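PDB 2VBF: branched-chain alpha-ketoacid decarboxylase from Lactococcus lactis, which probably decarboxylates branched-chain and aromatic alpha-keto acids to aldehydes, with thiamine diphosphate and magnesium bound as cofactors. Local coordinates for residues A[375-380]-A[520-525]; A[403-408]-A[556-561]; A[368-373]-A[382-387]; A[393-398]-A[417-422]. One frame throughout, in Å; residues are numbered along the deposited sequence.

All four contacts gather about helix 379-389 and the strands and helices that follow it in the C-terminal thiamine diphosphate-binding part of the chain. Contacts 1 and 3, with centres about 11 Å apart, share that helix; E525 joins them through OE1, which lies 2.9 Å from S373 N. Contact 2 is tied to contact 1 by a salt bridge, D380 OD2 to K556 NZ at 2.8 Å, and to contact 3 where W383 packs on S403, G406 and A407. Contact 4 meets contact 2 through A407 and F404. The cofactor lies about 5 Å from the side chain of L558 in contact 2, but about 12 Å from that of L377 and 10 Å from that of A398.

Contact 1 of 4, residues A[375-380]-A[520-525]; sequences APLSQD and KIVRTE
The carboxylate of E525 has the A375 methyl over one face, CB 4.3 Å from OE2, while a water lies close to its plane beside OE2. That water donates to OE2 at 2.6 Å, donates also to P376 O and accepts from S378 OG, so a single molecule knits the glutamate to the turn leading into helix 379-389. The same carboxylate oxygen forms a salt bridge with R381, while OE1 has S373 as its partner. The glutamate chain reaches this cluster because it runs extended beyond a CG that stands opposite its own carbonyl carbon (chi1 -58°).

Two backbone bonds flank the P376-T524 bridge, where the CA atoms are 4.1 Å apart. E525 N donates to A375 O at 3.0 Å, meeting it almost head-on (C=O...N 178°). L377 N donates to R523 O at 2.8 Å, nearly straight at hydrogen but tilted 24° from the carbonyl plane. Proline has no N-H of its own to offer, and the bridge is held by its neighbours on each side. The side chains of L377 and V522, both buried, cross at a slant, CD1 to CG1 3.9 Å.

T524 is the N-cap of helix 525-537: its side chain caps a backbone N just beyond, and its own N bonds E527 OE1, a pairing consistent with a capping box. S378 holds the N-cap position of helix 379-389. The arrangement is thus a single beta bridge set between two helix starts, beside strand 517-522, one of the two outermost strands, within this chain, of the C-terminal parallel sheet.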
loop_
_atom_site.group_PDB
_atom_site.type_symbol
_atom_site.label_atom_id
_atom_site.label_comp_id
_atom_site.label_asym_id
_atom_site.label_seq_id
_atom_site.Cartn_x
_atom_site.Cartn_y
_atom_site.Cartn_z
ATOM N N ALA A 375 11.117 -38.696 -4.629
ATOM C CA ALA A 375 10.599 -38.252 -3.347
ATOM C C ALA A 375 9.842 -36.938 -3.497
ATOM O O ALA A 375 10.185 -36.119 -4.349
ATOM C CB ALA A 375 11.724 -38.088 -2.338
ATOM N N PRO A 376 8.810 -36.736 -2.667
ATOM C CA PRO A 376 8.165 -35.421 -2.652
ATOM C C PRO A 376 9.175 -34.346 -2.267
ATOM O O PRO A 376 10.084 -34.607 -1.485
ATOM C CB PRO A 376 7.093 -35.561 -1.567
ATOM C CG PRO A 376 6.879 -37.033 -1.402
ATOM C CD PRO A 376 8.203 -37.658 -1.693
ATOM N N LEU A 377 9.000 -33.151 -2.814
ATOM C CA LEU A 377 9.891 -32.033 -2.516
ATOM C C LEU A 377 9.922 -31.698 -1.035
ATOM O O LEU A 377 8.883 -31.615 -0.386
ATOM C CB LEU A 377 9.448 -30.781 -3.266
ATOM C CG LEU A 377 10.162 -30.417 -4.549
ATOM C CD1 LEU A 377 9.543 -29.103 -5.065
ATOM C CD2 LEU A 377 11.672 -30.266 -4.358
ATOM N N SER A 378 11.131 -31.499 -0.525
ATOM C CA SER A 378 11.345 -31.016 0.830
ATOM C C SER A 378 12.184 -29.744 0.744
ATOM O O SER A 378 12.917 -29.530 -0.238
ATOM C CB SER A 378 12.065 -32.064 1.677
ATOM O OG SER A 378 13.383 -32.278 1.203
ATOM N N GLN A 379 12.086 -28.918 1.777
ATOM C CA GLN A 379 12.770 -27.626 1.781
ATOM C C GLN A 379 14.286 -27.764 1.640
ATOM O O GLN A 379 14.878 -27.160 0.761
ATOM C CB GLN A 379 12.427 -26.837 3.045
ATOM C CG GLN A 379 11.022 -26.267 3.050
ATOM C CD GLN A 379 10.906 -24.928 2.345
ATOM O OE1 GLN A 379 11.920 -24.318 1.983
ATOM N NE2 GLN A 379 9.673 -24.462 2.148
ATOM N N ASP A 380 14.908 -28.568 2.487
ATOM C CA ASP A 380 16.370 -28.704 2.442
ATOM C C ASP A 380 16.879 -29.185 1.076
ATOM O O ASP A 380 17.846 -28.637 0.541
ATOM C CB ASP A 380 16.862 -29.609 3.571
ATOM C CG ASP A 380 16.702 -28.968 4.940
ATOM O OD1 ASP A 380 16.748 -27.717 5.037
ATOM O OD2 ASP A 380 16.522 -29.711 5.925
ATOM N N LYS A 520 3.408 -24.508 -14.535
ATOM C CA LYS A 520 3.675 -25.862 -14.065
ATOM C C LYS A 520 3.258 -26.042 -12.615
ATOM O O LYS A 520 3.297 -25.089 -11.848
ATOM C CB LYS A 520 5.176 -26.169 -14.124
ATOM C CG LYS A 520 5.844 -25.975 -15.457
ATOM C CD LYS A 520 5.472 -27.071 -16.428
ATOM C CE LYS A 520 6.347 -27.010 -17.668
ATOM N NZ LYS A 520 6.003 -28.104 -18.613
ATOM N N ILE A 521 2.906 -27.273 -12.242
ATOM C CA ILE A 521 2.810 -27.666 -10.831
ATOM C C ILE A 521 3.839 -28.772 -10.557
ATOM O O ILE A 521 3.882 -29.769 -11.268
ATOM C CB ILE A 521 1.405 -28.165 -10.433
ATOM C CG1 ILE A 521 0.353 -27.078 -10.659
ATOM C CG2 ILE A 521 1.391 -28.594 -8.979
ATOM C CD1 ILE A 521 -1.055 -27.458 -10.170
ATOM N N VAL A 522 4.659 -28.584 -9.527
ATOM C CA VAL A 522 5.764 -29.495 -9.201
ATOM C C VAL A 522 5.604 -30.033 -7.782
ATOM O O VAL A 522 5.442 -29.258 -6.838
ATOM C CB VAL A 522 7.138 -28.779 -9.344
ATOM C CG1 VAL A 522 8.271 -29.626 -8.755
ATOM C CG2 VAL A 522 7.404 -28.434 -10.802
ATOM N N ARG A 523 5.656 -31.359 -7.635
ATOM C CA ARG A 523 5.513 -32.018 -6.333
ATOM C C ARG A 523 6.727 -32.842 -5.886
ATOM O O ARG A 523 6.931 -33.034 -4.681
ATOM C CB ARG A 523 4.261 -32.907 -6.330
ATOM C CG ARG A 523 2.956 -32.135 -6.487
ATOM C CD ARG A 523 1.755 -33.067 -6.580
ATOM N NE ARG A 523 0.487 -32.348 -6.756
ATOM C CZ ARG A 523 -0.251 -31.834 -5.770
ATOM N NH1 ARG A 523 0.130 -31.939 -4.504
ATOM N NH2 ARG A 523 -1.386 -31.196 -6.058
ATOM N N THR A 524 7.523 -33.334 -6.835
ATOM C CA THR A 524 8.631 -34.240 -6.526
ATOM C C THR A 524 9.967 -33.647 -6.975
ATOM O O THR A 524 10.009 -32.683 -7.744
ATOM C CB THR A 524 8.453 -35.622 -7.228
ATOM O OG1 THR A 524 8.644 -35.459 -8.638
ATOM C CG2 THR A 524 7.056 -36.212 -6.956
ATOM N N GLU A 525 11.059 -34.228 -6.492
ATOM C CA GLU A 525 12.394 -33.773 -6.869
ATOM C C GLU A 525 12.643 -33.944 -8.363
ATOM O O GLU A 525 13.243 -33.082 -8.979
ATOM C CB GLU A 525 13.481 -34.506 -6.098
ATOM C CG GLU A 525 13.406 -34.389 -4.578
ATOM C CD GLU A 525 14.536 -35.128 -3.883
ATOM O OE1 GLU A 525 15.299 -35.843 -4.573
ATOM O OE2 GLU A 525 14.669 -35.007 -2.647
HETATM O O HOH W 1 12.809 -33.884 -1.166
#

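Contact 2 of 4, residues A[403-408]-A[556-561]; sequences SFFGAS and KLLKKM
F405 presents its ring to three residues of helix 556-568. L558 CD1 approaches ring atom CD2 obliquely at 3.8 Å, M561 CG comes within 4.1 Å of CE1, and L557 CD2 stands at the ring edge, 4.2 Å from CD1. The same L557 methyl also rests on the backbone, 3.6 Å from F405 O, and beside the hydroxyl of S408. Nothing polar bonds across the contact, so the fit is one of shape. L558 and M561 each run at about a right angle to the phenylalanine.

Behind this first shell, F404 CD2 lies 3.9 Å above the plane of the F405 ring, over its centre, and covers one face from the same helix. L557 carries CG opposite its backbone N (chi1 -176°), which sets CD2 beside F405 O. Further out, W383 backs the short helix through S403 and A407, and L557 also touches L284.

The two short helical segments cross at 121°, their axes 8.5 Å apart. The C-terminal helix thereby packs on the helix beginning at T402, a cofactor-binding residue, and L558 lies about 5 Å from thiamine diphosphate, consistent with a second layer behind the cofactor site, next to T402 and V484.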
loop_
_atom_site.group_PDB
_atom_site.type_symbol
_atom_site.label_atom_id
_atom_site.label_comp_id
_atom_site.label_asym_id
_atom_site.label_seq_id
_atom_site.Cartn_x
_atom_site.Cartn_y
_atom_site.Cartn_z
ATOM N N SER A 403 11.692 -19.175 1.638
ATOM C CA SER A 403 12.513 -18.842 0.452
ATOM C C SER A 403 13.797 -18.077 0.809
ATOM O O SER A 403 14.900 -18.483 0.424
ATOM C CB SER A 403 11.705 -18.051 -0.570
ATOM O OG SER A 403 10.668 -18.812 -1.156
ATOM N N PHE A 404 13.669 -16.978 1.550
ATOM C CA PHE A 404 14.858 -16.208 1.928
ATOM C C PHE A 404 15.820 -17.049 2.747
ATOM O O PHE A 404 17.013 -17.076 2.454
ATOM C CB PHE A 404 14.511 -14.936 2.706
ATOM C CG PHE A 404 15.723 -14.147 3.115
ATOM C CD1 PHE A 404 16.351 -13.326 2.210
ATOM C CD2 PHE A 404 16.260 -14.272 4.387
ATOM C CE1 PHE A 404 17.473 -12.604 2.570
ATOM C CE2 PHE A 404 17.375 -13.548 4.760
ATOM C CZ PHE A 404 17.996 -12.724 3.844
ATOM N N PHE A 405 15.321 -17.733 3.768
ATOM C CA PHE A 405 16.217 -18.476 4.652
ATOM C C PHE A 405 16.877 -19.682 3.977
ATOM O O PHE A 405 18.035 -19.980 4.252
ATOM C CB PHE A 405 15.521 -18.810 5.964
ATOM C CG PHE A 405 15.235 -17.587 6.776
ATOM C CD1 PHE A 405 16.281 -16.870 7.350
ATOM C CD2 PHE A 405 13.944 -17.108 6.913
ATOM C CE1 PHE A 405 16.037 -15.706 8.081
ATOM C CE2 PHE A 405 13.690 -15.953 7.648
ATOM C CZ PHE A 405 14.740 -15.246 8.225
ATOM N N GLY A 406 16.168 -20.311 3.044
ATOM C CA GLY A 406 16.754 -21.354 2.207
ATOM C C GLY A 406 17.736 -20.848 1.164
ATOM O O GLY A 406 18.862 -21.361 1.049
ATOM N N ALA A 407 17.312 -19.852 0.390
ATOM C CA ALA A 407 18.119 -19.367 -0.723
ATOM C C ALA A 407 19.360 -18.608 -0.235
ATOM O O ALA A 407 20.362 -18.539 -0.949
ATOM C CB ALA A 407 17.288 -18.487 -1.646
ATOM N N SER A 408 19.294 -18.033 0.965
ATOM C CA SER A 408 20.348 -17.131 1.437
ATOM C C SER A 408 21.700 -17.831 1.581
ATOM O O SER A 408 22.739 -17.186 1.433
ATOM C CB SER A 408 19.972 -16.442 2.759
ATOM O OG SER A 408 19.950 -17.358 3.838
ATOM N N LYS A 556 16.564 -25.827 7.354
ATOM C CA LYS A 556 17.298 -25.897 8.624
ATOM C C LYS A 556 17.574 -24.530 9.245
ATOM O O LYS A 556 17.400 -24.355 10.448
ATOM C CB LYS A 556 18.610 -26.673 8.444
ATOM C CG LYS A 556 18.389 -28.166 8.292
ATOM C CD LYS A 556 19.686 -28.958 8.186
ATOM C CE LYS A 556 19.414 -30.468 8.201
ATOM N NZ LYS A 556 18.828 -30.969 6.921
ATOM N N LEU A 557 17.978 -23.555 8.435
ATOM C CA LEU A 557 18.298 -22.224 8.971
ATOM C C LEU A 557 17.073 -21.601 9.650
ATOM O O LEU A 557 17.202 -20.992 10.715
ATOM C CB LEU A 557 18.844 -21.282 7.885
ATOM C CG LEU A 557 19.297 -19.885 8.352
ATOM C CD1 LEU A 557 20.326 -20.003 9.470
ATOM C CD2 LEU A 557 19.865 -19.063 7.196
ATOM N N LEU A 558 15.897 -21.759 9.041
ATOM C CA LEU A 558 14.668 -21.156 9.571
ATOM C C LEU A 558 14.166 -21.898 10.806
ATOM O O LEU A 558 13.594 -21.291 11.712
ATOM C CB LEU A 558 13.564 -21.091 8.503
ATOM C CG LEU A 558 12.197 -20.545 8.934
ATOM C CD1 LEU A 558 12.344 -19.194 9.635
ATOM C CD2 LEU A 558 11.273 -20.425 7.740
ATOM N N LYS A 559 14.377 -23.208 10.851
ATOM C CA LYS A 559 14.020 -23.970 12.043
ATOM C C LYS A 559 14.715 -23.372 13.265
ATOM O O LYS A 559 14.128 -23.299 14.343
ATOM C CB LYS A 559 14.384 -25.448 11.882
ATOM C CG LYS A 559 13.490 -26.184 10.893
ATOM C CD LYS A 559 13.735 -27.683 10.908
ATOM C CE LYS A 559 13.155 -28.368 12.151
ATOM N NZ LYS A 559 11.685 -28.144 12.307
ATOM N N LYS A 560 15.953 -22.917 13.083
ATOM C CA LYS A 560 16.722 -22.312 14.169
ATOM C C LYS A 560 16.318 -20.858 14.398
ATOM O O LYS A 560 16.104 -20.434 15.527
ATOM C CB LYS A 560 18.216 -22.406 13.875
ATOM C CG LYS A 560 18.719 -23.838 13.712
ATOM C CD LYS A 560 20.185 -23.873 13.328
ATOM C CE LYS A 560 20.684 -25.303 13.146
ATOM N NZ LYS A 560 20.595 -26.090 14.423
ATOM N N MET A 561 16.196 -20.105 13.311
ATOM C CA MET A 561 15.912 -18.670 13.406
ATOM C C MET A 561 14.498 -18.360 13.916
ATOM O O MET A 561 14.267 -17.323 14.574
ATOM C CB MET A 561 16.136 -18.020 12.042
ATOM C CG MET A 561 16.260 -16.538 12.107
ATOM S SD MET A 561 17.734 -15.980 12.978
ATOM C CE MET A 561 17.177 -14.336 13.458
#

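Contact 3 of 4, residues A[368-373]-A[382-387]; sequences EEFIPS and LWQAVE
F370 lies flat against helix 379-389 at A385, where the loop 368-373, which leads into that helix, folds back on it away from the cofactor. A385 CB sits 3.6 Å from the ring centroid and only 7° off the normal, a CH-pi contact. F370 CG stands opposite the backbone N (chi1 -174°), swinging the ring onto the helix. With an alanine here the A385 methyl would probably lose its aromatic cover, and a gap would open between loop and helix, where R381 and S388 also touch the ring.

Q384 has two deposited conformers. In the one described, CD comes to the ring edge with the amide plane nearly perpendicular to the ring, and NE2 donates to E369 O at 2.6 Å, bent at hydrogen (140°) and tilted from the amide plane, a doubtful bond. E369 OE1 accepts F370 N through its anti lone pair.

Two like charges also meet: the carboxylates of E368 and E387 stack with nearly parallel planes, OE2 to OE2 3.6 Å. E387 OE2 also receives F411 N, which should offset part of the repulsion. Such proximity may raise the proton affinity of one glutamate, so the contact implies apolar adhesion with an electrostatic cost where the glutamates meet.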
loop_
_atom_site.group_PDB
_atom_site.type_symbol
_atom_site.label_atom_id
_atom_site.label_comp_id
_atom_site.label_asym_id
_atom_site.label_seq_id
_atom_site.Cartn_x
_atom_site.Cartn_y
_atom_site.Cartn_z
ATOM N N GLU A 368 29.310 -29.635 -4.418
ATOM C CA GLU A 368 27.916 -29.368 -4.764
ATOM C C GLU A 368 27.395 -30.322 -5.832
ATOM O O GLU A 368 27.840 -30.295 -6.983
ATOM C CB GLU A 368 27.752 -27.926 -5.241
ATOM C CG GLU A 368 27.880 -26.910 -4.127
ATOM C CD GLU A 368 27.956 -25.492 -4.642
ATOM O OE1 GLU A 368 27.438 -25.234 -5.754
ATOM O OE2 GLU A 368 28.541 -24.645 -3.932
ATOM N N GLU A 369 26.435 -31.151 -5.435
ATOM C CA GLU A 369 25.803 -32.095 -6.333
ATOM C C GLU A 369 24.359 -32.326 -5.896
ATOM O O GLU A 369 24.058 -32.323 -4.698
ATOM C CB GLU A 369 26.587 -33.412 -6.324
ATOM C CG GLU A 369 26.015 -34.516 -7.201
ATOM C CD GLU A 369 25.941 -34.119 -8.664
ATOM O OE1 GLU A 369 24.950 -33.462 -9.056
ATOM O OE2 GLU A 369 26.868 -34.478 -9.422
ATOM N N PHE A 370 23.471 -32.504 -6.868
ATOM C CA PHE A 370 22.089 -32.878 -6.583
ATOM C C PHE A 370 21.633 -33.950 -7.556
ATOM O O PHE A 370 21.572 -33.712 -8.765
ATOM C CB PHE A 370 21.134 -31.679 -6.668
ATOM C CG PHE A 370 19.730 -32.008 -6.232
ATOM C CD1 PHE A 370 18.740 -32.298 -7.164
ATOM C CD2 PHE A 370 19.412 -32.071 -4.887
ATOM C CE1 PHE A 370 17.451 -32.617 -6.753
ATOM C CE2 PHE A 370 18.124 -32.388 -4.469
ATOM C CZ PHE A 370 17.146 -32.665 -5.405
ATOM N N ILE A 371 21.321 -35.119 -7.013
ATOM C CA ILE A 371 20.783 -36.225 -7.795
ATOM C C ILE A 371 19.334 -36.389 -7.360
ATOM O O ILE A 371 19.088 -36.787 -6.231
ATOM C CB ILE A 371 21.532 -37.554 -7.522
ATOM C CG1 ILE A 371 23.060 -37.391 -7.630
ATOM C CG2 ILE A 371 21.045 -38.634 -8.493
ATOM C CD1 ILE A 371 23.557 -37.187 -9.044
ATOM N N PRO A 372 18.372 -36.079 -8.247
ATOM C CA PRO A 372 16.976 -36.167 -7.816
ATOM C C PRO A 372 16.485 -37.601 -7.643
ATOM O O PRO A 372 17.037 -38.526 -8.251
ATOM C CB PRO A 372 16.207 -35.485 -8.949
ATOM C CG PRO A 372 17.083 -35.624 -10.139
ATOM C CD PRO A 372 18.495 -35.627 -9.643
ATOM N N SER A 373 15.476 -37.762 -6.792
ATOM C CA SER A 373 14.724 -39.003 -6.667
ATOM C C SER A 373 13.246 -38.703 -6.939
ATOM O O SER A 373 12.885 -37.565 -7.267
ATOM C CB SER A 373 14.894 -39.580 -5.267
ATOM O OG SER A 373 14.174 -38.827 -4.303
ATOM N N LEU A 382 15.205 -28.879 -1.785
ATOM C CA LEU A 382 14.891 -27.830 -2.740
ATOM C C LEU A 382 16.075 -26.881 -2.904
ATOM O O LEU A 382 16.475 -26.582 -4.033
ATOM C CB LEU A 382 13.647 -27.036 -2.312
ATOM C CG LEU A 382 13.310 -25.773 -3.112
ATOM C CD1 LEU A 382 13.097 -26.042 -4.598
ATOM C CD2 LEU A 382 12.066 -25.081 -2.544
ATOM N N TRP A 383 16.632 -26.405 -1.788
ATOM C CA TRP A 383 17.692 -25.377 -1.883
ATOM C C TRP A 383 19.007 -25.990 -2.368
ATOM O O TRP A 383 19.779 -25.316 -3.037
ATOM C CB TRP A 383 17.831 -24.563 -0.588
ATOM C CG TRP A 383 16.504 -23.995 -0.229
ATOM C CD1 TRP A 383 15.746 -24.325 0.845
ATOM C CD2 TRP A 383 15.712 -23.103 -1.025
ATOM N NE1 TRP A 383 14.544 -23.661 0.798
ATOM C CE2 TRP A 383 14.496 -22.905 -0.340
ATOM C CE3 TRP A 383 15.917 -22.439 -2.243
ATOM C CZ2 TRP A 383 13.494 -22.070 -0.824
ATOM C CZ3 TRP A 383 14.913 -21.603 -2.727
ATOM C CH2 TRP A 383 13.719 -21.426 -2.014
ATOM N N GLN A 384 19.234 -27.266 -2.049
ATOM C CA GLN A 384 20.374 -28.013 -2.609
ATOM C C GLN A 384 20.249 -28.071 -4.130
ATOM O O GLN A 384 21.221 -27.839 -4.863
ATOM C CB GLN A 384 20.423 -29.431 -2.027
ATOM C CG GLN A 384 21.710 -30.203 -2.342
ATOM C CD GLN A 384 21.608 -31.680 -2.023
ATOM O OE1 GLN A 384 20.703 -32.114 -1.316
ATOM N NE2 GLN A 384 22.534 -32.467 -2.563
ATOM N N ALA A 385 19.043 -28.370 -4.607
ATOM C CA ALA A 385 18.756 -28.409 -6.034
ATOM C C ALA A 385 18.958 -27.054 -6.712
ATOM O O ALA A 385 19.571 -26.978 -7.774
ATOM C CB ALA A 385 17.340 -28.914 -6.277
ATOM N N VAL A 386 18.447 -25.983 -6.096
ATOM C CA VAL A 386 18.605 -24.636 -6.656
ATOM C C VAL A 386 20.092 -24.253 -6.731
ATOM O O VAL A 386 20.538 -23.705 -7.741
ATOM C CB VAL A 386 17.798 -23.565 -5.872
ATOM C CG1 VAL A 386 18.134 -22.172 -6.379
ATOM C CG2 VAL A 386 16.296 -23.821 -5.992
ATOM N N GLU A 387 20.846 -24.583 -5.684
ATOM C CA GLU A 387 22.279 -24.283 -5.637
ATOM C C GLU A 387 23.018 -24.949 -6.787
ATOM O O GLU A 387 23.825 -24.311 -7.460
ATOM C CB GLU A 387 22.893 -24.739 -4.318
ATOM C CG GLU A 387 24.384 -24.409 -4.199
ATOM C CD GLU A 387 24.934 -24.691 -2.832
ATOM O OE1 GLU A 387 24.833 -25.852 -2.384
ATOM O OE2 GLU A 387 25.479 -23.770 -2.202
#

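Contact 4 of 4, residues A[393-398]-A[417-422]; sequences NETIVA and RFIGQP
T395, I396 and V397 pair in parallel register with R417, F418 and I419, the two strands running 4.5 Å apart at 21°, with I396 using both its N-H and its carbonyl toward the partner strand. Its N donates to R417 O at 2.8 Å and its O accepts I419 N at 2.8 Å; R417 N to E394 O and A398 N to I419 O extend the pattern at either end. Beyond the last bond, a water spans A398 O and Q421 N.

On the face of I396 and F418, I396 CG2 touches ring atom CE1 at 3.9 Å, and A398 CB reaches CZ obliquely at 3.9 Å. Helix 402-407 covers this ring through F404 and A407, as expected of a beta-alpha-beta crossover: strand 394-398, helix 402-407, strand 417-419, the last being one of the two outermost strands of the C-terminal parallel sheet within this chain. A serine in place of F418 would probably leave I396 CG2 and the A398 methyl facing a gap beneath that helix.

The other face carries T395, V397, R417 and I419. V397 and I419 lie side by side, CG1 to CB 4.0 Å, and helix 430-440 touches both. R417 bends at chi3 (-77°), bringing NH2 to a water shared with T395 OG1, 2.8 Å from each. That NH2 also forms a salt bridge with D441, while T395 OG1 bonds S444.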
loop_
_atom_site.group_PDB
_atom_site.type_symbol
_atom_site.label_atom_id
_atom_site.label_comp_id
_atom_site.label_asym_id
_atom_site.label_seq_id
_atom_site.Cartn_x
_atom_site.Cartn_y
_atom_site.Cartn_z
ATOM N N ASN A 393 25.649 -15.671 -14.359
ATOM C CA ASN A 393 24.874 -14.547 -14.892
ATOM C C ASN A 393 23.367 -14.670 -14.624
ATOM O O ASN A 393 22.545 -14.405 -15.501
ATOM C CB ASN A 393 25.139 -14.356 -16.400
ATOM C CG ASN A 393 24.689 -12.966 -16.929
ATOM O OD1 ASN A 393 24.730 -11.947 -16.218
ATOM N ND2 ASN A 393 24.277 -12.932 -18.191
ATOM N N GLU A 394 23.017 -15.096 -13.420
ATOM C CA GLU A 394 21.616 -15.093 -12.965
ATOM C C GLU A 394 21.456 -14.211 -11.747
ATOM O O GLU A 394 22.428 -13.924 -11.052
ATOM C CB GLU A 394 21.157 -16.498 -12.581
ATOM C CG GLU A 394 21.046 -17.451 -13.738
ATOM C CD GLU A 394 20.553 -18.827 -13.319
ATOM O OE1 GLU A 394 20.807 -19.264 -12.174
ATOM O OE2 GLU A 394 19.927 -19.482 -14.143
ATOM N N THR A 395 20.218 -13.791 -11.500
ATOM C CA THR A 395 19.874 -13.059 -10.288
ATOM C C THR A 395 18.825 -13.883 -9.539
ATOM O O THR A 395 17.768 -14.208 -10.108
ATOM C CB THR A 395 19.367 -11.627 -10.594
ATOM O OG1 THR A 395 20.392 -10.886 -11.274
ATOM C CG2 THR A 395 19.008 -10.888 -9.298
ATOM N N ILE A 396 19.146 -14.248 -8.297
ATOM C CA ILE A 396 18.215 -14.961 -7.413
ATOM C C ILE A 396 17.519 -13.941 -6.523
ATOM O O ILE A 396 18.173 -13.140 -5.858
ATOM C CB ILE A 396 18.922 -16.028 -6.549
ATOM C CG1 ILE A 396 19.382 -17.211 -7.423
ATOM C CG2 ILE A 396 17.987 -16.528 -5.446
ATOM C CD1 ILE A 396 19.916 -18.417 -6.628
ATOM N N VAL A 397 16.193 -13.966 -6.525
ATOM C CA VAL A 397 15.403 -13.057 -5.688
ATOM C C VAL A 397 14.593 -13.930 -4.735
ATOM O O VAL A 397 13.921 -14.872 -5.174
ATOM C CB VAL A 397 14.481 -12.150 -6.538
ATOM C CG1 VAL A 397 13.807 -11.086 -5.663
ATOM C CG2 VAL A 397 15.229 -11.511 -7.710
ATOM N N ALA A 398 14.681 -13.655 -3.435
ATOM C CA ALA A 398 14.074 -14.541 -2.428
ATOM C C ALA A 398 13.301 -13.789 -1.344
ATOM O O ALA A 398 13.846 -12.935 -0.648
ATOM C CB ALA A 398 15.111 -15.444 -1.808
ATOM N N ARG A 417 23.872 -12.645 -8.970
ATOM C CA ARG A 417 23.471 -11.713 -7.936
ATOM C C ARG A 417 22.295 -12.243 -7.129
ATOM O O ARG A 417 21.679 -13.242 -7.493
ATOM C CB ARG A 417 23.155 -10.383 -8.571
ATOM C CG ARG A 417 24.392 -9.810 -9.218
ATOM C CD ARG A 417 24.236 -8.368 -9.541
ATOM N NE ARG A 417 23.425 -8.136 -10.737
ATOM C CZ ARG A 417 23.833 -8.344 -11.991
ATOM N NH1 ARG A 417 25.037 -8.850 -12.239
ATOM N NH2 ARG A 417 23.017 -8.067 -13.006
ATOM N N PHE A 418 22.027 -11.556 -6.027
ATOM C CA PHE A 418 20.970 -11.917 -5.093
ATOM C C PHE A 418 20.235 -10.642 -4.697
ATOM O O PHE A 418 20.849 -9.583 -4.507
ATOM C CB PHE A 418 21.601 -12.576 -3.873
ATOM C CG PHE A 418 20.621 -13.187 -2.920
ATOM C CD1 PHE A 418 20.275 -14.526 -3.027
ATOM C CD2 PHE A 418 20.067 -12.431 -1.886
ATOM C CE1 PHE A 418 19.381 -15.107 -2.120
ATOM C CE2 PHE A 418 19.181 -13.005 -0.989
ATOM C CZ PHE A 418 18.839 -14.345 -1.108
ATOM N N ILE A 419 18.915 -10.751 -4.580
ATOM C CA ILE A 419 18.096 -9.711 -4.001
ATOM C C ILE A 419 17.240 -10.330 -2.881
ATOM O O ILE A 419 16.473 -11.269 -3.103
ATOM C CB ILE A 419 17.214 -9.022 -5.032
ATOM C CG1 ILE A 419 18.074 -8.229 -6.018
ATOM C CG2 ILE A 419 16.188 -8.120 -4.304
ATOM C CD1 ILE A 419 17.277 -7.544 -7.144
ATOM N N GLY A 420 17.451 -9.819 -1.676
ATOM C CA GLY A 420 16.647 -10.130 -0.502
ATOM C C GLY A 420 16.576 -8.869 0.353
ATOM O O GLY A 420 17.410 -7.972 0.226
ATOM N N GLN A 421 15.579 -8.802 1.225
ATOM C CA GLN A 421 15.275 -7.575 1.967
ATOM C C GLN A 421 15.172 -7.894 3.461
ATOM O O GLN A 421 14.118 -7.731 4.061
ATOM C CB GLN A 421 13.971 -6.985 1.432
ATOM C CG GLN A 421 13.704 -5.536 1.795
ATOM C CD GLN A 421 12.281 -5.114 1.499
ATOM O OE1 GLN A 421 11.329 -5.870 1.750
ATOM N NE2 GLN A 421 12.116 -3.907 0.967
ATOM N N PRO A 422 16.273 -8.353 4.074
ATOM C CA PRO A 422 16.188 -8.831 5.466
ATOM C C PRO A 422 16.000 -7.781 6.557
ATOM O O PRO A 422 15.545 -8.130 7.653
ATOM C CB PRO A 422 17.529 -9.543 5.666
ATOM C CG PRO A 422 18.457 -8.877 4.706
ATOM C CD PRO A 422 17.631 -8.508 3.524
HETATM O O HOH W 2 20.428 -8.154 -11.872
HETATM O O HOH W 3 13.436 -10.626 0.993
#